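Local coordinates for prolyl-tRNA synthetase (Naegleria fowleri, PDB 6UYH), which probably joins proline to tRNA(Pro) after ATP activates the amino acid as prolyl-adenylate, as a class II aminoacyl-tRNA synthetase, at residues Tyr166-His171 / Asn267-Ser272; Lys60-Glu65 / Asn143-Val148. One frame throughout, in Å; residues are numbered along the deposited sequence. Where two conformers were deposited one is given.

Contact 1. Residues Tyr166-His171 / Asn267-Ser272. With HFG (7-bromo-6-chloro-3-{3-[(2R,3S)-3-hydroxypiperidin-2-yl]-2-oxopropyl}quinazolin-4(3H)-one), chain D; ANP (phosphoaminophosphonic acid-adenylate ester), chain C.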
ATOM      1  N   TYR A 166      -9.603   1.157   4.254  1.00 14.34           N
ATOM      2  CA  TYR A 166      -8.319   0.494   4.049  1.00 19.41           C
ATOM      3  C   TYR A 166      -8.059  -0.410   5.241  1.00 18.96           C
ATOM      4  O   TYR A 166      -8.391  -0.057   6.376  1.00 18.52           O
ATOM      5  CB  TYR A 166      -7.194   1.534   3.871  1.00 18.64           C
ATOM      6  CG  TYR A 166      -7.599   2.532   2.817  1.00 22.60           C
ATOM      7  CD1 TYR A 166      -7.439   2.238   1.478  1.00 21.39           C
ATOM      8  CD2 TYR A 166      -8.219   3.737   3.157  1.00 22.33           C
ATOM      9  CE1 TYR A 166      -7.850   3.126   0.485  1.00 22.84           C
ATOM     10  CE2 TYR A 166      -8.636   4.641   2.165  1.00 22.22           C
ATOM     11  CZ  TYR A 166      -8.459   4.317   0.837  1.00 23.17           C
ATOM     12  OH  TYR A 166      -8.857   5.194  -0.157  1.00 24.87           O
ATOM     13  N   TRP A 167      -7.496  -1.588   4.986  1.00 15.36           N
ATOM     14  CA  TRP A 167      -7.233  -2.514   6.082  1.00 15.17           C
ATOM     15  C   TRP A 167      -6.039  -3.383   5.722  1.00 15.76           C
ATOM     16  O   TRP A 167      -5.466  -3.269   4.635  1.00 16.24           O
ATOM     17  CB  TRP A 167      -8.473  -3.354   6.421  1.00 17.11           C
ATOM     18  CG  TRP A 167      -8.869  -4.489   5.473  1.00 16.64           C
ATOM     19  CD1 TRP A 167      -8.257  -4.881   4.303  1.00 15.91           C
ATOM     20  CD2 TRP A 167      -9.998  -5.351   5.639  1.00 17.10           C
ATOM     21  NE1 TRP A 167      -8.942  -5.950   3.752  1.00 17.16           N
ATOM     22  CE2 TRP A 167     -10.009  -6.254   4.555  1.00 15.61           C
ATOM     23  CE3 TRP A 167     -10.999  -5.454   6.616  1.00 18.79           C
ATOM     24  CZ2 TRP A 167     -10.989  -7.239   4.414  1.00 19.45           C
ATOM     25  CZ3 TRP A 167     -11.970  -6.429   6.476  1.00 20.53           C
ATOM     26  CH2 TRP A 167     -11.958  -7.306   5.381  1.00 23.30           C
ATOM     27  N   GLN A 168      -5.649  -4.239   6.658  1.00 16.33           N
ATOM     28  CA  GLN A 168      -4.952  -5.469   6.317  1.00 14.64           C
ATOM     29  C   GLN A 168      -5.911  -6.602   6.625  1.00 12.50           C
ATOM     30  O   GLN A 168      -6.689  -6.515   7.582  1.00 14.70           O
ATOM     31  CB  GLN A 168      -3.643  -5.674   7.094  1.00 15.66           C
ATOM     32  CG  GLN A 168      -3.766  -5.646   8.643  1.00 16.49           C
ATOM     33  CD  GLN A 168      -4.334  -6.930   9.292  1.00 16.35           C
ATOM     34  OE1 GLN A 168      -4.965  -6.859  10.353  1.00 17.50           O
ATOM     35  NE2 GLN A 168      -4.082  -8.097   8.679  1.00 16.70           N
ATOM     36  N   GLU A 169      -5.883  -7.641   5.794  1.00 13.99           N
ATOM     37  CA  GLU A 169      -6.564  -8.891   6.105  1.00 15.28           C
ATOM     38  C   GLU A 169      -5.553 -10.025   6.012  1.00 15.94           C
ATOM     39  O   GLU A 169      -4.842 -10.165   5.005  1.00 16.01           O
ATOM     40  CB  GLU A 169      -7.784  -9.136   5.183  1.00 14.89           C
ATOM     41  CG  GLU A 169      -7.452  -9.102   3.687  1.00 16.79           C
ATOM     42  CD  GLU A 169      -8.678  -9.299   2.814  1.00 20.93           C
ATOM     43  OE1 GLU A 169      -8.804  -8.565   1.807  1.00 18.72           O
ATOM     44  OE2 GLU A 169      -9.502 -10.184   3.132  1.00 18.99           O
ATOM     45  N   GLY A 170      -5.477 -10.819   7.074  1.00 16.41           N
ATOM     46  CA  GLY A 170      -4.606 -11.981   7.127  1.00 17.96           C
ATOM     47  C   GLY A 170      -5.460 -13.235   7.048  1.00 21.03           C
ATOM     48  O   GLY A 170      -6.552 -13.277   7.604  1.00 19.40           O
ATOM     49  N   HIS A 171      -4.962 -14.232   6.327  1.00 17.97           N
ATOM     50  CA  HIS A 171      -5.668 -15.493   6.101  1.00 19.07           C
ATOM     51  C   HIS A 171      -4.644 -16.605   6.254  1.00 20.58           C
ATOM     52  O   HIS A 171      -3.703 -16.693   5.457  1.00 19.63           O
ATOM     53  CB  HIS A 171      -6.298 -15.521   4.704  1.00 18.40           C
ATOM     54  CG  HIS A 171      -7.327 -14.458   4.483  1.00 20.89           C
ATOM     55  ND1 HIS A 171      -8.680 -14.704   4.586  1.00 19.68           N
ATOM     56  CD2 HIS A 171      -7.206 -13.143   4.171  1.00 19.89           C
ATOM     57  CE1 HIS A 171      -9.348 -13.590   4.353  1.00 23.12           C
ATOM     58  NE2 HIS A 171      -8.480 -12.627   4.096  1.00 18.90           N
ATOM     59  N   ASN A 267      -7.784 -19.492   9.909  1.00 23.07           N
ATOM     60  CA  ASN A 267      -8.124 -18.251  10.591  1.00 22.43           C
ATOM     61  C   ASN A 267      -8.182 -17.129   9.562  1.00 21.76           C
ATOM     62  O   ASN A 267      -7.578 -17.220   8.489  1.00 21.55           O
ATOM     63  CB  ASN A 267      -7.083 -17.848  11.644  1.00 20.41           C
ATOM     64  CG  ASN A 267      -6.844 -18.908  12.680  1.00 23.30           C
ATOM     65  OD1 ASN A 267      -7.733 -19.698  13.022  1.00 23.76           O
ATOM     66  ND2 ASN A 267      -5.632 -18.912  13.221  1.00 22.27           N
ATOM     67  N   SER A 268      -8.875 -16.045   9.914  1.00 22.26           N
ATOM     68  CA  SER A 268      -8.679 -14.769   9.228  1.00 17.88           C
ATOM     69  C   SER A 268      -8.822 -13.645  10.243  1.00 20.03           C
ATOM     70  O   SER A 268      -9.424 -13.815  11.304  1.00 20.36           O
ATOM     71  CB  SER A 268      -9.645 -14.583   8.038  1.00 20.86           C
ATOM     72  OG  SER A 268     -10.986 -14.448   8.471  1.00 22.76           O
ATOM     73  N   TRP A 269      -8.234 -12.490   9.929  1.00 19.02           N
ATOM     74  CA  TRP A 269      -8.148 -11.414  10.906  1.00 19.61           C
ATOM     75  C   TRP A 269      -7.933 -10.106  10.158  1.00 16.10           C
ATOM     76  O   TRP A 269      -7.245 -10.084   9.138  1.00 17.43           O
ATOM     77  CB  TRP A 269      -7.015 -11.656  11.926  1.00 21.32           C
ATOM     78  CG  TRP A 269      -5.888 -12.604  11.465  1.00 22.15           C
ATOM     79  CD1 TRP A 269      -5.872 -13.975  11.554  1.00 18.79           C
ATOM     80  CD2 TRP A 269      -4.620 -12.230  10.880  1.00 18.39           C
ATOM     81  NE1 TRP A 269      -4.684 -14.475  11.052  1.00 20.65           N
ATOM     82  CE2 TRP A 269      -3.899 -13.427  10.634  1.00 20.58           C
ATOM     83  CE3 TRP A 269      -4.027 -11.003  10.554  1.00 18.28           C
ATOM     84  CZ2 TRP A 269      -2.619 -13.434  10.069  1.00 21.13           C
ATOM     85  CZ3 TRP A 269      -2.739 -11.011   9.979  1.00 19.60           C
ATOM     86  CH2 TRP A 269      -2.059 -12.220   9.742  1.00 19.23           C
ATOM     87  N   GLY A 270      -8.547  -9.033  10.645  1.00 18.11           N
ATOM     88  CA  GLY A 270      -8.427  -7.749   9.968  1.00 15.74           C
ATOM     89  C   GLY A 270      -8.443  -6.580  10.926  1.00 18.50           C
ATOM     90  O   GLY A 270      -9.075  -6.623  11.986  1.00 18.97           O
ATOM     91  N   LEU A 271      -7.779  -5.501  10.510  1.00 17.11           N
ATOM     92  CA  LEU A 271      -7.654  -4.248  11.247  1.00 16.45           C
ATOM     93  C   LEU A 271      -7.688  -3.136  10.205  1.00 16.66           C
ATOM     94  O   LEU A 271      -7.001  -3.255   9.189  1.00 16.44           O
ATOM     95  CB  LEU A 271      -6.325  -4.212  12.022  1.00 16.66           C
ATOM     96  CG  LEU A 271      -5.992  -2.974  12.855  1.00 21.93           C
ATOM     97  CD1 LEU A 271      -6.689  -3.063  14.198  1.00 22.00           C
ATOM     98  CD2 LEU A 271      -4.483  -2.833  13.027  1.00 22.31           C
ATOM     99  N   SER A 272      -8.471  -2.070  10.438  1.00 16.33           N
ATOM    100  CA  SER A 272      -8.722  -1.059   9.397  1.00 16.93           C
ATOM    101  C   SER A 272      -8.354   0.351   9.856  1.00 18.00           C
ATOM    102  O   SER A 272      -7.974   0.586  11.009  1.00 18.36           O
ATOM    103  CB  SER A 272     -10.195  -1.058   8.988  1.00 16.88           C
ATOM    104  OG  SER A 272     -10.957  -0.340   9.949  1.00 19.28           O
TER
HETATM  105  O4' HFG D 602     -15.045  -9.666   6.379  1.00 20.28           O
HETATM  106  C21 HFG D 602     -15.516 -10.406   7.217  1.00 24.81           C
HETATM  107  C3' HFG D 602     -14.688 -11.471   7.899  1.00 20.55           C
HETATM  108  C2' HFG D 602     -13.180 -11.200   7.972  1.00 20.83           C
HETATM  109  N1' HFG D 602     -12.539 -11.214   6.650  1.00 17.42           N
HETATM  110  C6' HFG D 602     -11.079 -11.103   6.747  1.00 16.82           C
HETATM  111  C5' HFG D 602     -10.654  -9.838   7.444  1.00 18.02           C
HETATM  112  C4' HFG D 602     -11.338  -9.722   8.809  1.00 17.85           C
HETATM  113  C39 HFG D 602     -12.841  -9.886   8.678  1.00 16.99           C
HETATM  114  O7' HFG D 602     -13.441  -9.858   9.977  1.00 18.66           O
HETATM  115  C1' HFG D 602     -16.996 -10.315   7.620  1.00 20.25           C
HETATM  116  N3  HFG D 602     -17.804  -9.675   6.585  1.00 19.80           N
HETATM  117  C4  HFG D 602     -18.003 -10.369   5.398  1.00 16.95           C
HETATM  118  O11 HFG D 602     -17.559 -11.492   5.242  1.00 22.03           O
HETATM  119  C10 HFG D 602     -18.739  -9.605   4.382  1.00 22.33           C
HETATM  120  C5  HFG D 602     -19.026 -10.179   3.145  1.00 20.51           C
HETATM  121  C2  HFG D 602     -18.273  -8.402   6.766  1.00 22.25           C
HETATM  122  N1  HFG D 602     -18.905  -7.695   5.899  1.00 23.99           N
HETATM  123  C9  HFG D 602     -19.137  -8.295   4.661  1.00 23.05           C
HETATM  124  C8  HFG D 602     -19.771  -7.541   3.674  1.00 22.26           C
HETATM  125  C7  HFG D 602     -20.022  -8.118   2.439  1.00 23.39           C
HETATM  126 BR1  HFG D 602     -20.789  -7.033   1.091  1.00 38.31          BR
HETATM  127  C6  HFG D 602     -19.683  -9.431   2.188  1.00 21.53           C
HETATM  128 CL1  HFG D 602     -20.116 -10.198   0.689  1.00 29.18          CL
HETATM  129  PG  ANP C 601     -19.124  -3.611  11.909  1.00 44.96           P
HETATM  130  O1G ANP C 601     -20.210  -3.879  12.841  1.00 48.39           O
HETATM  131  O2G ANP C 601     -19.754  -3.339  10.478  1.00 37.08           O
HETATM  132  O3G ANP C 601     -18.354  -2.354  12.471  1.00 52.93           O
HETATM  133  PB  ANP C 601     -17.824  -5.997  10.644  1.00 37.32           P
HETATM  134  O1B ANP C 601     -18.222  -7.330  11.070  1.00 38.66           O
HETATM  135  O2B ANP C 601     -18.610  -5.608   9.355  1.00 31.96           O
HETATM  136  N3B ANP C 601     -18.060  -4.859  11.808  1.00 46.77           N
HETATM  137  PA  ANP C 601     -15.264  -6.977   9.718  1.00 26.46           P
HETATM  138  O1A ANP C 601     -15.044  -8.141  10.603  1.00 32.74           O
HETATM  139  O2A ANP C 601     -15.779  -7.414   8.387  1.00 26.06           O
HETATM  140  O3A ANP C 601     -16.306  -5.943  10.326  1.00 31.43           O
HETATM  141  O5' ANP C 601     -13.979  -6.040   9.464  1.00 29.10           O
HETATM  142  C5' ANP C 601     -12.709  -6.074  10.155  1.00 25.80           C
HETATM  143  C4' ANP C 601     -12.561  -4.762  10.879  1.00 31.92           C
HETATM  144  O4' ANP C 601     -12.662  -3.670   9.938  1.00 24.98           O
HETATM  145  C3' ANP C 601     -13.671  -4.505  11.887  1.00 35.76           C
HETATM  146  O3' ANP C 601     -13.366  -5.117  13.134  1.00 47.43           O
HETATM  147  C2' ANP C 601     -13.693  -2.979  11.982  1.00 28.95           C
HETATM  148  O2' ANP C 601     -12.799  -2.533  12.994  1.00 29.21           O
HETATM  149  C1' ANP C 601     -13.252  -2.544  10.570  1.00 20.67           C
HETATM  150  N9  ANP C 601     -14.346  -2.070   9.733  1.00 24.31           N
HETATM  151  C8  ANP C 601     -15.489  -2.748   9.398  1.00 21.83           C
HETATM  152  N7  ANP C 601     -16.304  -2.079   8.621  1.00 23.11           N
HETATM  153  C5  ANP C 601     -15.649  -0.868   8.427  1.00 21.25           C
HETATM  154  C6  ANP C 601     -15.988   0.285   7.697  1.00 22.18           C
HETATM  155  N6  ANP C 601     -17.088   0.399   6.948  1.00 20.37           N
HETATM  156  N1  ANP C 601     -15.129   1.327   7.742  1.00 19.74           N
HETATM  157  C2  ANP C 601     -14.000   1.202   8.446  1.00 19.60           C
HETATM  158  N3  ANP C 601     -13.567   0.159   9.157  1.00 19.85           N
HETATM  159  C4  ANP C 601     -14.444  -0.849   9.110  1.00 20.06           C

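Contact 2. Residues Lys60-Glu65 / Asn143-Val148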
ATOM      1  N   LYS A  60       3.883  -0.274   9.153  1.00 20.16           N
ATOM      2  CA  LYS A  60       5.283  -0.599   9.389  1.00 22.07           C
ATOM      3  C   LYS A  60       5.438  -1.471  10.626  1.00 22.40           C
ATOM      4  O   LYS A  60       6.164  -2.475  10.610  1.00 22.27           O
ATOM      5  CB  LYS A  60       6.093   0.691   9.529  1.00 25.45           C
ATOM      6  CG  LYS A  60       7.546   0.472   9.912  1.00 41.93           C
ATOM      7  CD  LYS A  60       8.258   1.796  10.144  1.00 44.11           C
ATOM      8  CE  LYS A  60       9.719   1.579  10.469  1.00 51.14           C
ATOM      9  NZ  LYS A  60      10.521   2.755  10.052  1.00 59.66           N
ATOM     10  N   PHE A  61       4.763  -1.089  11.713  1.00 21.53           N
ATOM     11  CA  PHE A  61       4.812  -1.859  12.948  1.00 19.38           C
ATOM     12  C   PHE A  61       4.215  -3.250  12.758  1.00 23.45           C
ATOM     13  O   PHE A  61       4.827  -4.256  13.136  1.00 21.42           O
ATOM     14  CB  PHE A  61       4.064  -1.111  14.047  1.00 18.99           C
ATOM     15  CG  PHE A  61       3.896  -1.899  15.319  1.00 21.86           C
ATOM     16  CD1 PHE A  61       4.950  -2.045  16.206  1.00 24.49           C
ATOM     17  CD2 PHE A  61       2.679  -2.482  15.628  1.00 24.44           C
ATOM     18  CE1 PHE A  61       4.787  -2.756  17.398  1.00 24.99           C
ATOM     19  CE2 PHE A  61       2.500  -3.196  16.815  1.00 24.28           C
ATOM     20  CZ  PHE A  61       3.562  -3.336  17.699  1.00 26.45           C
ATOM     21  N   PHE A  62       3.009  -3.322  12.189  1.00 18.93           N
ATOM     22  CA  PHE A  62       2.323  -4.608  12.088  1.00 17.84           C
ATOM     23  C   PHE A  62       3.070  -5.553  11.154  1.00 19.12           C
ATOM     24  O   PHE A  62       3.237  -6.734  11.473  1.00 20.81           O
ATOM     25  CB  PHE A  62       0.879  -4.396  11.618  1.00 17.87           C
ATOM     26  CG  PHE A  62       0.003  -5.621  11.746  1.00 18.15           C
ATOM     27  CD1 PHE A  62      -0.512  -5.993  12.979  1.00 21.03           C
ATOM     28  CD2 PHE A  62      -0.328  -6.375  10.628  1.00 20.04           C
ATOM     29  CE1 PHE A  62      -1.326  -7.115  13.107  1.00 22.20           C
ATOM     30  CE2 PHE A  62      -1.153  -7.500  10.744  1.00 18.28           C
ATOM     31  CZ  PHE A  62      -1.648  -7.861  11.979  1.00 16.61           C
ATOM     32  N   ASP A  63       3.538  -5.045  10.006  1.00 16.27           N
ATOM     33  CA  ASP A  63       4.330  -5.847   9.079  1.00 16.94           C
ATOM     34  C   ASP A  63       5.535  -6.460   9.770  1.00 18.78           C
ATOM     35  O   ASP A  63       5.858  -7.633   9.556  1.00 19.72           O
ATOM     36  CB  ASP A  63       4.813  -4.989   7.899  1.00 18.94           C
ATOM     37  CG  ASP A  63       3.900  -5.072   6.678  1.00 24.23           C
ATOM     38  OD1 ASP A  63       2.912  -5.819   6.709  1.00 28.25           O
ATOM     39  OD2 ASP A  63       4.186  -4.364   5.690  1.00 30.61           O
ATOM     40  N   ALA A  64       6.261  -5.660  10.557  1.00 22.84           N
ATOM     41  CA  ALA A  64       7.447  -6.210  11.202  1.00 21.59           C
ATOM     42  C   ALA A  64       7.077  -7.286  12.214  1.00 21.20           C
ATOM     43  O   ALA A  64       7.812  -8.266  12.362  1.00 22.31           O
ATOM     44  CB  ALA A  64       8.264  -5.100  11.868  1.00 21.40           C
ATOM     45  N   GLU A  65       5.938  -7.139  12.903  1.00 19.08           N
ATOM     46  CA  GLU A  65       5.541  -8.144  13.887  1.00 20.03           C
ATOM     47  C   GLU A  65       5.042  -9.426  13.223  1.00 20.47           C
ATOM     48  O   GLU A  65       5.335 -10.529  13.705  1.00 22.62           O
ATOM     49  CB  GLU A  65       4.469  -7.571  14.819  1.00 20.42           C
ATOM     50  CG  GLU A  65       4.997  -6.459  15.732  1.00 23.51           C
ATOM     51  CD  GLU A  65       6.173  -6.903  16.595  1.00 35.95           C
ATOM     52  OE1 GLU A  65       6.143  -8.030  17.144  1.00 33.06           O
ATOM     53  OE2 GLU A  65       7.136  -6.118  16.724  1.00 39.41           O
ATOM     54  N   ASN A 143      -0.976 -12.180   4.029  1.00 17.21           N
ATOM     55  CA  ASN A 143      -1.562 -10.926   4.472  1.00 17.34           C
ATOM     56  C   ASN A 143      -1.596  -9.973   3.287  1.00 16.82           C
ATOM     57  O   ASN A 143      -0.738 -10.047   2.404  1.00 16.36           O
ATOM     58  CB  ASN A 143      -0.743 -10.322   5.631  1.00 15.62           C
ATOM     59  CG  ASN A 143      -1.215  -8.951   6.026  1.00 16.15           C
ATOM     60  OD1 ASN A 143      -2.267  -8.810   6.656  1.00 19.25           O
ATOM     61  ND2 ASN A 143      -0.444  -7.919   5.663  1.00 14.69           N
ATOM     62  N   GLN A 144      -2.592  -9.093   3.250  1.00 15.42           N
ATOM     63  CA  GLN A 144      -2.530  -8.028   2.253  1.00 17.98           C
ATOM     64  C   GLN A 144      -3.091  -6.730   2.819  1.00 16.68           C
ATOM     65  O   GLN A 144      -4.041  -6.738   3.603  1.00 17.72           O
ATOM     66  CB  GLN A 144      -3.254  -8.409   0.945  1.00 19.18           C
ATOM     67  CG  GLN A 144      -4.671  -8.925   1.101  1.00 18.62           C
ATOM     68  CD  GLN A 144      -5.302  -9.258  -0.245  1.00 19.17           C
ATOM     69  OE1 GLN A 144      -4.599  -9.568  -1.204  1.00 19.54           O
ATOM     70  NE2 GLN A 144      -6.634  -9.199  -0.317  1.00 18.57           N
ATOM     71  N   TRP A 145      -2.456  -5.619   2.425  1.00 16.13           N
ATOM     72  CA  TRP A 145      -2.892  -4.262   2.741  1.00 15.48           C
ATOM     73  C   TRP A 145      -3.655  -3.739   1.527  1.00 18.55           C
ATOM     74  O   TRP A 145      -3.057  -3.531   0.465  1.00 20.60           O
ATOM     75  CB  TRP A 145      -1.685  -3.370   3.048  1.00 15.10           C
ATOM     76  CG  TRP A 145      -0.900  -3.821   4.227  1.00 17.62           C
ATOM     77  CD1 TRP A 145       0.184  -4.656   4.231  1.00 20.04           C
ATOM     78  CD2 TRP A 145      -1.126  -3.448   5.585  1.00 13.88           C
ATOM     79  NE1 TRP A 145       0.638  -4.832   5.516  1.00 17.72           N
ATOM     80  CE2 TRP A 145      -0.160  -4.113   6.369  1.00 16.96           C
ATOM     81  CE3 TRP A 145      -2.073  -2.637   6.220  1.00 16.26           C
ATOM     82  CZ2 TRP A 145      -0.100  -3.981   7.755  1.00 18.63           C
ATOM     83  CZ3 TRP A 145      -2.014  -2.498   7.584  1.00 17.26           C
ATOM     84  CH2 TRP A 145      -1.036  -3.173   8.345  1.00 17.69           C
ATOM     85  N   THR A 146      -4.970  -3.549   1.669  1.00 20.14           N
ATOM     86  CA  THR A 146      -5.830  -3.298   0.517  1.00 25.33           C
ATOM     87  C   THR A 146      -6.927  -2.308   0.872  1.00 20.30           C
ATOM     88  O   THR A 146      -7.207  -2.036   2.049  1.00 20.24           O
ATOM     89  CB  THR A 146      -6.520  -4.578  -0.004  1.00 25.31           C
ATOM     90  OG1 THR A 146      -7.507  -5.000   0.946  1.00 30.97           O
ATOM     91  CG2 THR A 146      -5.559  -5.711  -0.197  1.00 21.88           C
ATOM     92  N   ASN A 147      -7.595  -1.810  -0.172  1.00 15.48           N
ATOM     93  CA  ASN A 147      -8.865  -1.115   0.007  1.00 14.95           C
ATOM     94  C   ASN A 147     -10.036  -2.093  -0.072  1.00 20.03           C
ATOM     95  O   ASN A 147      -9.954  -3.148  -0.692  1.00 22.14           O
ATOM     96  CB  ASN A 147      -9.029   0.029  -1.010  1.00 15.57           C
ATOM     97  CG  ASN A 147      -8.903  -0.416  -2.448  1.00 25.13           C
ATOM     98  OD1 ASN A 147      -8.366  -1.473  -2.753  1.00 21.69           O
ATOM     99  ND2 ASN A 147      -9.385   0.425  -3.353  1.00 28.80           N
ATOM    100  N   VAL A 148     -11.130  -1.723   0.586  0.54 14.99           N
ATOM    101  CA  VAL A 148     -12.318  -2.554   0.727  0.54 16.57           C
ATOM    102  C   VAL A 148     -13.525  -1.676   0.439  0.54 16.62           C
ATOM    103  O   VAL A 148     -13.528  -0.493   0.793  0.54 20.44           O
ATOM    104  CB  VAL A 148     -12.421  -3.145   2.153  0.54 19.34           C
ATOM    105  CG1 VAL A 148     -13.421  -4.275   2.184  0.54 21.10           C
ATOM    106  CG2 VAL A 148     -11.051  -3.605   2.649  0.54 24.31           C
TER

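Contact 1. Residues Tyr166-His171 / Asn267-Ser272
W269 O takes the amide hydrogen of G170 at 2.8 Å (G170 N to W269 O), nearly straight at 171°, and E169 CA brings a C-H to the same oxygen. W269 N returns a bond to G170 O, and Q168 and L271 form the next hydrogen-bonded pair, so the two antiparallel strands are joined by four backbone bonds. Glycine suits position 170 because the indole of W269 folds back across the neighbouring strand: with no side chain in the way, G170 CA sits 3.4 Å from the centroid of the W269 six-membered ring, a CH-pi contact over the face. Beside it, Q168 NE2 lies 3.5 Å from W269 CE3, with amide and ring planes 35° apart. The bend of Q168 at chi2 (77°) brings its amide back to the opposite strand, and N143 and Y191 satisfy its two ends.

On the other face, W167, E169, H171 and S268 line the bound halofuginone. H171 NE2 gives a hydrogen bond to E169 OE2 at 2.8 Å, close to the imidazole plane but on the anti side of the carboxylate and well out of its plane. S120 bonds E169 OE1 and Y125 holds H171 ND1, so the ring is fixed in rotation. W167 CH2 reaches HFG C5' at 3.5 Å, and G270, lacking a side chain, lets the piperidine approach its backbone, with G270 N 3.4 Å from HFG C4'. S272 OG donates to ANP N3 of the adenine at 2.8 Å. Such a ligand-bearing antiparallel sheet is characteristic of the class II synthetase catalytic core.

Contact 2. Residues Lys60-Glu65 / Asn143-Val148
W145 NE1 gives its hydrogen to D63 OD1 at 2.8 Å, joining strand to helix across axes 11.2 Å apart. The carboxylate oxygen lies at the indole edge, close to the ring plane, and is met on its syn side, but well out of the carboxylate plane, with an N-H...O angle of 156°. The carboxylate itself is turned 78° from the indole plane, so the two flat groups meet nearly at right angles. A chi1 of -95°, away from the usual staggered values, swings the carboxylate of D63 to the indole nitrogen although its CB does not point at the strand.

F62 does aim its CB at the strand, and that atom lies at the indole edge, near its plane. With CG anti to the backbone N, its ring reaches the benzo rim of the indole, where F62 CD2 comes within 3.7 Å of W145 CZ2. The planes are nearly perpendicular, yet the approach is oblique. Tryptophan suits position 145 because it is long enough to span the gap and offers both an apolar benzo rim to F62 and one N-H to D63. N73 adds a weak hydrogen bond to D63 OD1. A neutral donor meeting a carboxylate in a partly buried place implies a directional bond, which an ionised D63 would probably strengthen.

In the fold
The strands 140-149 and 164-174 are neighbours in the same sheet, so contacts 1 and 2 meet directly: W167 N and T146 O share a backbone hydrogen bond, and the amide of Q168 adds a side-chain link to N143. Contact 1 is wholly buried strand pairing, built from repeated backbone bonds, with one face given to the ligands. Contact 2 is only partly buried; it joins helix 49-67 to strand 140-149 through side chains alone and buries less surface. Q168 and F62 also touch, as do F62 and W269, so the helix packs against the face of contact 1 bearing Q168, W269 and L271, while the face bearing W167, E169 and H171 meets the bound molecules.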